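Local coordinates for malonyl CoA-acyl carrier protein transacylase (Burkholderia pseudomallei, PDB 3G87) that probably transfers the malonyl group from malonyl-CoA to holo-acyl carrier protein, releasing CoA, at residues 23-26 and 27-30; 30-33 and 34-37; 44-47 and 48-52. All blocks are in the same frame, centred on the assembly; numbering follows the deposited sequence.

Overall arrangement
The three contacts follow one another along three short helices at the periphery of the acyl transferase domain, their centres 21 to 23 Å from the centre of the chain. Interactions 1 and 2 share Ala30, have centres about 9 Å apart, and are tied by a hydrogen bond of 2.8 Å between Thr33 OG1 and Phe26 O. Interactions 2 and 3, centres about 14 Å apart, are joined by Ile44 N bonded to Asp37 OD1 at 2.8 Å. Interactions 1 and 3 meet through the Phe26 ring, whose CE1 lies 3.7 Å from Cys48 CB. Side chains from all three contacts also pack on helix 59-81.

Interaction 1 (23-26 and 27-30); sequences GALF and DRFA
The short helix 25-28 of the acyl transferase domain is defined by two consecutive i to i+4 bonds, from Arg28 to Ala24 and from Phe29 to Leu25. Arg28 N reaches Ala24 O at 3.1 Å with an N-H...O angle of 169°, the donor lying in the carbonyl plane. Asp27 N also approaches Ala24 O, but its angle of 120° leaves only a weak bond. Phe29 N meets Leu25 O at 3.1 Å, from a position tilted 32° out of the carbonyl plane. The same Leu25 O lies at the edge of the Phe29 ring, near its plane, with CD1 3.6 Å away.

The side chains of Leu25 and Phe29 run side by side in the same direction and touch where Leu25 CD2 faces Phe29 CE1 at 4.0 Å. One ring face of Phe29 is overlaid near its rim by Arg28 CG. From there the extended Arg28 chain carries its guanidinium to salt bridges with Asp80 and Glu79 on helix 59-81, against which Leu25 and Phe29 also pack.

Water 1 donates to Gly23 O at 2.6 Å and accepts from Asp27 N, linking the carbonyl of Gly23, before the helix, to the N-H of Asp27 within its first turn. Water 2 donates to Asp27 OD1 at 2.9 Å and more weakly to Phe26 O. Phe29 is the first residue to leave helical backbone angles and also occupies the N-cap position of helix 30-40, so the arrangement is that of a helix-to-helix junction in which a single residue separates two successive helices.

Interaction 2 (30-33 and 34-37); sequences ADLT and AQAD
Thr33 O receives the backbone N-H of Asp37 at 2.9 Å and 168°, the straightest of four successive i to i+4 bonds that make residues 30-37 of helix 30-40 alpha-helical. The others run from Ala34 N to Ala30 O, from Gln35 N to Asp31 O and from Ala36 N to Leu32 O, the last two both 2.9 Å long.

On one flank the side chains of Leu32 and Gln35 pass each other at a slant, with Leu32 CD1 3.9 Å from the amide oxygen Gln35 OE1. With CG beside the backbone N (chi1 -68°), Gln35 is turned back along the helix, and its CG lies 3.2 Å from Asp31 O; beyond CG the chain is extended, carrying the amide back along the preceding turn toward Leu32. This flank faces two other helices: Leu32 packs on Leu72 and Tyr75 of helix 59-81, and both Leu32 and Gln35 rest on Phe107 of helix 107-123.

On the buried side Ala36 CB sits 3.5 Å from Thr33 O. The polar end of Thr33 turns back along the chain, OG1 being committed to Phe26 O, while its methyl group CG2 faces helix 44-50. Next to it, the Asp37 side chain leans back over Thr33 O, its CG 3.4 Å away without a hydrogen bond, and Asp37 OD1 takes the N-H of Ile44.

Interaction 3 (44-47 and 48-52); sequences IRAL and CVDDP
Residues 44-50 make up a short helix whose last turn widens, and Asp51 and Pro52 lead out of it. Cys48 N donates to Ile44 O at 3.1 Å, and Val49 N to Arg45 O at 2.8 Å with an N-H...O angle of 166°, both in the i to i+4 pattern of an alpha-helix. Ala46 O then takes two donors: Asp50 N at 3.1 Å, four residues on, and Asp51 N at 2.8 Å, five residues on. The second bond makes this a pi-type turn. Asp51 leaves the helix with a positive phi of 38°, and Pro52 follows.

The Arg45 side chain crosses that of Val49 and lays one face of its guanidinium against it, with Val49 CG2 4.2 Å above the plane and over its centre. An extended chain from CG to NE, begun with CG opposite the backbone N (chi1 -177°), puts the group there. In the guanidinium plane, waters 3 and 4 both accept from Arg45 NH1. Water 3 donates to Asp50 OD1, and water 4 makes a weak bond to Asp50 OD2. Since Arg45 NH1 and Asp50 OD2 are 4.4 Å apart, too far for a salt bridge, the two groups are bridged by waters 3 and 4 rather than joined directly.

This helix belongs to the helical part of the acyltransferase fold and turns its apolar side to helix 59-81, where Ile44 meets Val68 and Cys48 meets Ala65 and Val69. Within the helix, Ile44 CD1 lies 4.1 Å from Cys48 SG. Leu47 and Asp51 run alongside each other, with Leu47 CD1 4.0 Å from Asp51 OD1. The Asp51 carboxylate spreads its oxygens over two backbone N-H groups further along, OD1 receiving Glu55 N and OD2 receiving Leu56 N.

Interaction 1 (23-26 and 27-30)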
ATOM      1  N   GLY A  23      -5.108   2.259 -18.970  1.00 21.01           N
ATOM      2  CA  GLY A  23      -5.547   1.956 -20.311  1.00 21.71           C
ATOM      3  C   GLY A  23      -6.790   2.692 -20.730  1.00 22.06           C
ATOM      4  O   GLY A  23      -6.841   3.857 -20.659  1.00 20.80           O
ATOM      5  N   ALA A  24      -7.805   1.963 -21.118  1.00 22.60           N
ATOM      6  CA  ALA A  24      -9.022   2.546 -21.614  1.00 23.06           C
ATOM      7  C   ALA A  24      -9.960   3.006 -20.532  1.00 23.40           C
ATOM      8  O   ALA A  24     -10.843   3.747 -20.783  1.00 23.26           O
ATOM      9  CB  ALA A  24      -9.678   1.625 -22.523  1.00 24.19           C
ATOM     10  N   LEU A  25      -9.708   2.581 -19.305  1.00 23.15           N
ATOM     11  CA  LEU A  25     -10.401   3.094 -18.150  1.00 22.12           C
ATOM     12  C   LEU A  25     -10.389   4.586 -18.025  1.00 21.48           C
ATOM     13  O   LEU A  25     -11.288   5.116 -17.511  1.00 22.30           O
ATOM     14  CB  LEU A  25      -9.820   2.545 -16.890  1.00 21.19           C
ATOM     15  CG  LEU A  25     -10.149   1.105 -16.540  1.00 24.24           C
ATOM     16  CD1 LEU A  25      -9.291   0.673 -15.410  1.00 20.05           C
ATOM     17  CD2 LEU A  25     -11.601   0.972 -16.214  1.00 19.96           C
ATOM     18  N   PHE A  26      -9.349   5.248 -18.474  1.00 19.94           N
ATOM     19  CA  PHE A  26      -9.273   6.686 -18.364  1.00 20.32           C
ATOM     20  C   PHE A  26     -10.319   7.433 -19.148  1.00 20.65           C
ATOM     21  O   PHE A  26     -10.851   8.346 -18.686  1.00 21.95           O
ATOM     22  CB  PHE A  26      -7.883   7.214 -18.727  1.00 19.09           C
ATOM     23  CG  PHE A  26      -6.876   6.994 -17.667  1.00 17.70           C
ATOM     24  CD1 PHE A  26      -5.896   6.073 -17.808  1.00 14.58           C
ATOM     25  CD2 PHE A  26      -6.931   7.687 -16.521  1.00 13.88           C
ATOM     26  CE1 PHE A  26      -5.035   5.872 -16.822  1.00 15.95           C
ATOM     27  CE2 PHE A  26      -6.079   7.478 -15.594  1.00 11.64           C
ATOM     28  CZ  PHE A  26      -5.133   6.582 -15.722  1.00 12.55           C
ATOM     29  N   ASP A  27     -10.550   7.040 -20.361  1.00 20.97           N
ATOM     30  CA  ASP A  27     -11.604   7.600 -21.200  1.00 22.20           C
ATOM     31  C   ASP A  27     -12.984   7.081 -20.787  1.00 22.81           C
ATOM     32  O   ASP A  27     -13.949   7.831 -20.888  1.00 24.54           O
ATOM     33  CB  ASP A  27     -11.385   7.215 -22.667  1.00 22.57           C
ATOM     34  CG  ASP A  27     -10.208   7.936 -23.314  1.00 22.58           C
ATOM     35  OD1 ASP A  27      -9.865   9.096 -22.951  1.00 21.33           O
ATOM     36  OD2 ASP A  27      -9.642   7.307 -24.221  1.00 26.73           O
ATOM     37  N   ARG A  28     -13.098   5.816 -20.349  1.00 21.53           N
ATOM     38  CA  ARG A  28     -14.366   5.336 -19.824  1.00 21.12           C
ATOM     39  C   ARG A  28     -14.845   6.235 -18.709  1.00 20.56           C
ATOM     40  O   ARG A  28     -16.037   6.553 -18.652  1.00 21.10           O
ATOM     41  CB  ARG A  28     -14.262   3.893 -19.311  1.00 21.17           C
ATOM     42  CG  ARG A  28     -15.554   3.394 -18.627  1.00 22.80           C
ATOM     43  CD  ARG A  28     -15.368   1.943 -18.082  1.00 23.31           C
ATOM     44  NE  ARG A  28     -16.593   1.498 -17.420  1.00 20.27           N
ATOM     45  CZ  ARG A  28     -16.876   0.241 -17.099  1.00 21.59           C
ATOM     46  NH1 ARG A  28     -15.998  -0.724 -17.361  1.00 17.90           N
ATOM     47  NH2 ARG A  28     -18.049  -0.049 -16.524  1.00 20.06           N
ATOM     48  N   PHE A  29     -13.917   6.663 -17.850  1.00 19.50           N
ATOM     49  CA  PHE A  29     -14.229   7.511 -16.691  1.00 19.72           C
ATOM     50  C   PHE A  29     -13.728   8.920 -16.951  1.00 19.99           C
ATOM     51  O   PHE A  29     -13.061   9.533 -16.126  1.00 21.06           O
ATOM     52  CB  PHE A  29     -13.665   6.900 -15.385  1.00 19.07           C
ATOM     53  CG  PHE A  29     -14.414   5.656 -14.952  1.00 18.99           C
ATOM     54  CD1 PHE A  29     -13.868   4.406 -15.118  1.00 17.10           C
ATOM     55  CD2 PHE A  29     -15.721   5.737 -14.452  1.00 19.80           C
ATOM     56  CE1 PHE A  29     -14.585   3.233 -14.742  1.00 14.85           C
ATOM     57  CE2 PHE A  29     -16.443   4.580 -14.124  1.00 17.76           C
ATOM     58  CZ  PHE A  29     -15.870   3.334 -14.273  1.00 11.71           C
ATOM     59  N   ALA A  30     -14.096   9.438 -18.115  1.00 19.87           N
ATOM     60  CA  ALA A  30     -13.540  10.680 -18.627  1.00 19.93           C
ATOM     61  C   ALA A  30     -13.696  11.820 -17.637  1.00 19.69           C
ATOM     62  O   ALA A  30     -12.806  12.640 -17.540  1.00 18.57           O
ATOM     63  CB  ALA A  30     -14.186  11.030 -19.943  1.00 19.77           C
TER
HETATM   64  O   HOH W   1      -8.065   5.729 -21.933  1.00 14.62           O
HETATM   65  O   HOH W   2      -9.019  10.337 -20.470  1.00 18.53           O

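Interaction 2 (30-33 and 34-37)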
ATOM      1  N   ALA A  30     -14.096   9.438 -18.115  1.00 19.87           N
ATOM      2  CA  ALA A  30     -13.540  10.680 -18.627  1.00 19.93           C
ATOM      3  C   ALA A  30     -13.696  11.820 -17.637  1.00 19.69           C
ATOM      4  O   ALA A  30     -12.806  12.640 -17.540  1.00 18.57           O
ATOM      5  CB  ALA A  30     -14.186  11.030 -19.943  1.00 19.77           C
ATOM      6  N   ASP A  31     -14.819  11.876 -16.917  1.00 20.74           N
ATOM      7  CA  ASP A  31     -15.022  12.932 -15.889  1.00 22.64           C
ATOM      8  C   ASP A  31     -14.128  12.773 -14.628  1.00 22.03           C
ATOM      9  O   ASP A  31     -13.548  13.747 -14.176  1.00 23.74           O
ATOM     10  CB  ASP A  31     -16.473  13.040 -15.450  1.00 23.50           C
ATOM     11  CG  ASP A  31     -17.394  13.616 -16.546  1.00 30.56           C
ATOM     12  OD1 ASP A  31     -16.954  13.827 -17.723  1.00 34.74           O
ATOM     13  OD2 ASP A  31     -18.593  13.821 -16.216  1.00 37.16           O
ATOM     14  N   LEU A  32     -14.012  11.564 -14.074  1.00 21.09           N
ATOM     15  CA  LEU A  32     -13.074  11.309 -12.988  1.00 20.76           C
ATOM     16  C   LEU A  32     -11.674  11.700 -13.466  1.00 20.55           C
ATOM     17  O   LEU A  32     -10.985  12.454 -12.788  1.00 21.29           O
ATOM     18  CB  LEU A  32     -13.141   9.834 -12.558  1.00 20.57           C
ATOM     19  CG  LEU A  32     -14.096   9.494 -11.407  1.00 22.17           C
ATOM     20  CD1 LEU A  32     -15.327  10.332 -11.449  1.00 23.12           C
ATOM     21  CD2 LEU A  32     -14.490   8.036 -11.316  1.00 18.14           C
ATOM     22  N   THR A  33     -11.287  11.265 -14.673  1.00 19.64           N
ATOM     23  CA  THR A  33      -9.980  11.631 -15.215  1.00 18.96           C
ATOM     24  C   THR A  33      -9.723  13.138 -15.263  1.00 19.60           C
ATOM     25  O   THR A  33      -8.664  13.603 -14.811  1.00 20.50           O
ATOM     26  CB  THR A  33      -9.755  10.978 -16.555  1.00 18.63           C
ATOM     27  OG1 THR A  33      -9.815   9.565 -16.387  1.00 17.43           O
ATOM     28  CG2 THR A  33      -8.401  11.318 -17.122  1.00 19.86           C
ATOM     29  N   ALA A  34     -10.683  13.914 -15.760  1.00 19.78           N
ATOM     30  CA  ALA A  34     -10.533  15.371 -15.790  1.00 20.47           C
ATOM     31  C   ALA A  34     -10.469  15.927 -14.383  1.00 21.13           C
ATOM     32  O   ALA A  34      -9.734  16.891 -14.154  1.00 21.41           O
ATOM     33  CB  ALA A  34     -11.666  16.043 -16.563  1.00 20.90           C
ATOM     34  N   GLN A  35     -11.240  15.346 -13.447  1.00 21.02           N
ATOM     35  CA  GLN A  35     -11.123  15.760 -12.055  1.00 21.76           C
ATOM     36  C   GLN A  35      -9.710  15.530 -11.527  1.00 21.54           C
ATOM     37  O   GLN A  35      -9.201  16.321 -10.734  1.00 21.36           O
ATOM     38  CB  GLN A  35     -12.104  15.003 -11.129  1.00 22.27           C
ATOM     39  CG  GLN A  35     -13.536  15.343 -11.359  1.00 24.44           C
ATOM     40  CD  GLN A  35     -14.472  14.494 -10.514  1.00 28.24           C
ATOM     41  OE1 GLN A  35     -14.066  13.575  -9.770  1.00 27.73           O
ATOM     42  NE2 GLN A  35     -15.747  14.814 -10.613  1.00 29.43           N
ATOM     43  N   ALA A  36      -9.096  14.423 -11.936  1.00 21.08           N
ATOM     44  CA  ALA A  36      -7.768  14.092 -11.426  1.00 20.83           C
ATOM     45  C   ALA A  36      -6.731  15.031 -12.053  1.00 21.02           C
ATOM     46  O   ALA A  36      -5.876  15.531 -11.333  1.00 20.10           O
ATOM     47  CB  ALA A  36      -7.412  12.590 -11.676  1.00 19.68           C
ATOM     48  N   ASP A  37      -6.803  15.280 -13.374  1.00 21.87           N
ATOM     49  CA  ASP A  37      -5.874  16.265 -13.973  1.00 22.78           C
ATOM     50  C   ASP A  37      -6.011  17.622 -13.297  1.00 22.66           C
ATOM     51  O   ASP A  37      -5.012  18.311 -13.108  1.00 23.75           O
ATOM     52  CB  ASP A  37      -6.084  16.484 -15.466  1.00 22.86           C
ATOM     53  CG  ASP A  37      -6.029  15.223 -16.267  1.00 24.31           C
ATOM     54  OD1 ASP A  37      -5.417  14.240 -15.771  1.00 21.27           O
ATOM     55  OD2 ASP A  37      -6.618  15.245 -17.394  1.00 24.36           O
TER

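Interaction 3 (44-47 and 48-52)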
ATOM      1  N   ILE A  44      -3.093  12.644 -15.906  1.00 17.00           N
ATOM      2  CA  ILE A  44      -2.927  11.391 -15.227  1.00 16.05           C
ATOM      3  C   ILE A  44      -2.817  10.253 -16.255  1.00 16.55           C
ATOM      4  O   ILE A  44      -2.123   9.245 -16.038  1.00 15.67           O
ATOM      5  CB  ILE A  44      -4.085  11.199 -14.174  1.00 16.30           C
ATOM      6  CG1 ILE A  44      -3.861   9.964 -13.302  1.00 15.52           C
ATOM      7  CG2 ILE A  44      -5.428  11.033 -14.823  1.00 16.44           C
ATOM      8  CD1 ILE A  44      -2.554   9.938 -12.489  1.00 19.65           C
ATOM      9  N   ARG A  45      -3.497  10.428 -17.397  1.00 17.00           N
ATOM     10  CA  ARG A  45      -3.555   9.358 -18.400  1.00 16.98           C
ATOM     11  C   ARG A  45      -2.209   9.247 -19.087  1.00 17.20           C
ATOM     12  O   ARG A  45      -1.744   8.147 -19.349  1.00 16.75           O
ATOM     13  CB  ARG A  45      -4.670   9.602 -19.449  1.00 16.92           C
ATOM     14  CG  ARG A  45      -4.766   8.431 -20.454  1.00 13.15           C
ATOM     15  CD  ARG A  45      -5.554   8.813 -21.710  1.00 17.71           C
ATOM     16  NE  ARG A  45      -5.737   7.649 -22.559  1.00 18.78           N
ATOM     17  CZ  ARG A  45      -4.856   7.176 -23.414  1.00 19.52           C
ATOM     18  NH1 ARG A  45      -3.710   7.812 -23.607  1.00 18.47           N
ATOM     19  NH2 ARG A  45      -5.154   6.054 -24.092  1.00 21.64           N
ATOM     20  N   ALA A  46      -1.611  10.398 -19.404  1.00 18.19           N
ATOM     21  CA  ALA A  46      -0.306  10.440 -20.033  1.00 18.41           C
ATOM     22  C   ALA A  46       0.715   9.774 -19.099  1.00 18.81           C
ATOM     23  O   ALA A  46       1.487   8.928 -19.534  1.00 19.44           O
ATOM     24  CB  ALA A  46       0.090  11.869 -20.319  1.00 17.72           C
ATOM     25  N   LEU A  47       0.701  10.136 -17.823  1.00 18.23           N
ATOM     26  CA  LEU A  47       1.696   9.624 -16.877  1.00 17.78           C
ATOM     27  C   LEU A  47       1.598   8.102 -16.831  1.00 18.49           C
ATOM     28  O   LEU A  47       2.629   7.394 -16.843  1.00 18.48           O
ATOM     29  CB  LEU A  47       1.442  10.243 -15.484  1.00 16.45           C
ATOM     30  CG  LEU A  47       2.167   9.598 -14.265  1.00 16.59           C
ATOM     31  CD1 LEU A  47       3.687   9.866 -14.256  1.00 12.64           C
ATOM     32  CD2 LEU A  47       1.604  10.079 -12.958  1.00 12.48           C
ATOM     33  N   CYS A  48       0.347   7.602 -16.803  1.00 19.17           N
ATOM     34  CA  CYS A  48       0.057   6.148 -16.709  1.00 19.53           C
ATOM     35  C   CYS A  48       0.258   5.268 -17.977  1.00 20.40           C
ATOM     36  O   CYS A  48       0.896   4.148 -17.926  1.00 19.74           O
ATOM     37  CB  CYS A  48      -1.352   5.927 -16.126  1.00 19.64           C
ATOM     38  SG  CYS A  48      -1.540   6.367 -14.338  1.00 19.38           S
ATOM     39  N   VAL A  49      -0.286   5.749 -19.102  1.00 21.93           N
ATOM     40  CA  VAL A  49      -0.306   4.966 -20.352  1.00 22.86           C
ATOM     41  C   VAL A  49       1.008   5.155 -21.115  1.00 24.23           C
ATOM     42  O   VAL A  49       1.634   4.166 -21.502  1.00 24.88           O
ATOM     43  CB  VAL A  49      -1.555   5.281 -21.239  1.00 23.95           C
ATOM     44  CG1 VAL A  49      -1.426   4.625 -22.600  1.00 21.24           C
ATOM     45  CG2 VAL A  49      -2.861   4.857 -20.536  1.00 19.97           C
ATOM     46  N   ASP A  50       1.446   6.403 -21.263  1.00 24.27           N
ATOM     47  CA  ASP A  50       2.639   6.729 -22.044  1.00 26.21           C
ATOM     48  C   ASP A  50       3.927   6.890 -21.205  1.00 27.35           C
ATOM     49  O   ASP A  50       5.010   6.545 -21.689  1.00 27.63           O
ATOM     50  CB  ASP A  50       2.447   8.042 -22.839  1.00 25.40           C
ATOM     51  CG  ASP A  50       1.077   8.110 -23.594  1.00 28.36           C
ATOM     52  OD1 ASP A  50       0.723   7.011 -24.153  1.00 24.03           O
ATOM     53  OD2 ASP A  50       0.404   9.260 -23.636  1.00 23.45           O
ATOM     54  N   ASP A  51       3.816   7.423 -19.974  1.00 27.64           N
ATOM     55  CA  ASP A  51       4.963   7.771 -19.124  1.00 28.39           C
ATOM     56  C   ASP A  51       6.196   8.378 -19.826  1.00 29.53           C
ATOM     57  O   ASP A  51       7.291   7.847 -19.676  1.00 29.17           O
ATOM     58  CB  ASP A  51       5.409   6.600 -18.233  1.00 27.92           C
ATOM     59  CG  ASP A  51       6.254   7.082 -17.025  1.00 28.72           C
ATOM     60  OD1 ASP A  51       6.318   8.323 -16.791  1.00 23.24           O
ATOM     61  OD2 ASP A  51       6.864   6.226 -16.314  1.00 32.20           O
ATOM     62  N   PRO A  52       6.062   9.484 -20.510  1.00 30.14           N
ATOM     63  CA  PRO A  52       7.143  10.038 -21.286  1.00 31.06           C
ATOM     64  C   PRO A  52       8.415  10.456 -20.577  1.00 30.73           C
ATOM     65  O   PRO A  52       9.406  10.288 -21.156  1.00 30.04           O
ATOM     66  CB  PRO A  52       6.482  11.209 -21.981  1.00 31.72           C
ATOM     67  CG  PRO A  52       5.256  11.341 -21.400  1.00 32.12           C
ATOM     68  CD  PRO A  52       4.816  10.124 -20.873  1.00 31.25           C
TER
HETATM   69  O   HOH W   3      -1.546   6.448 -25.100  1.00 26.19           O
HETATM   70  O   HOH W   4      -2.644  10.179 -22.723  1.00 34.75           O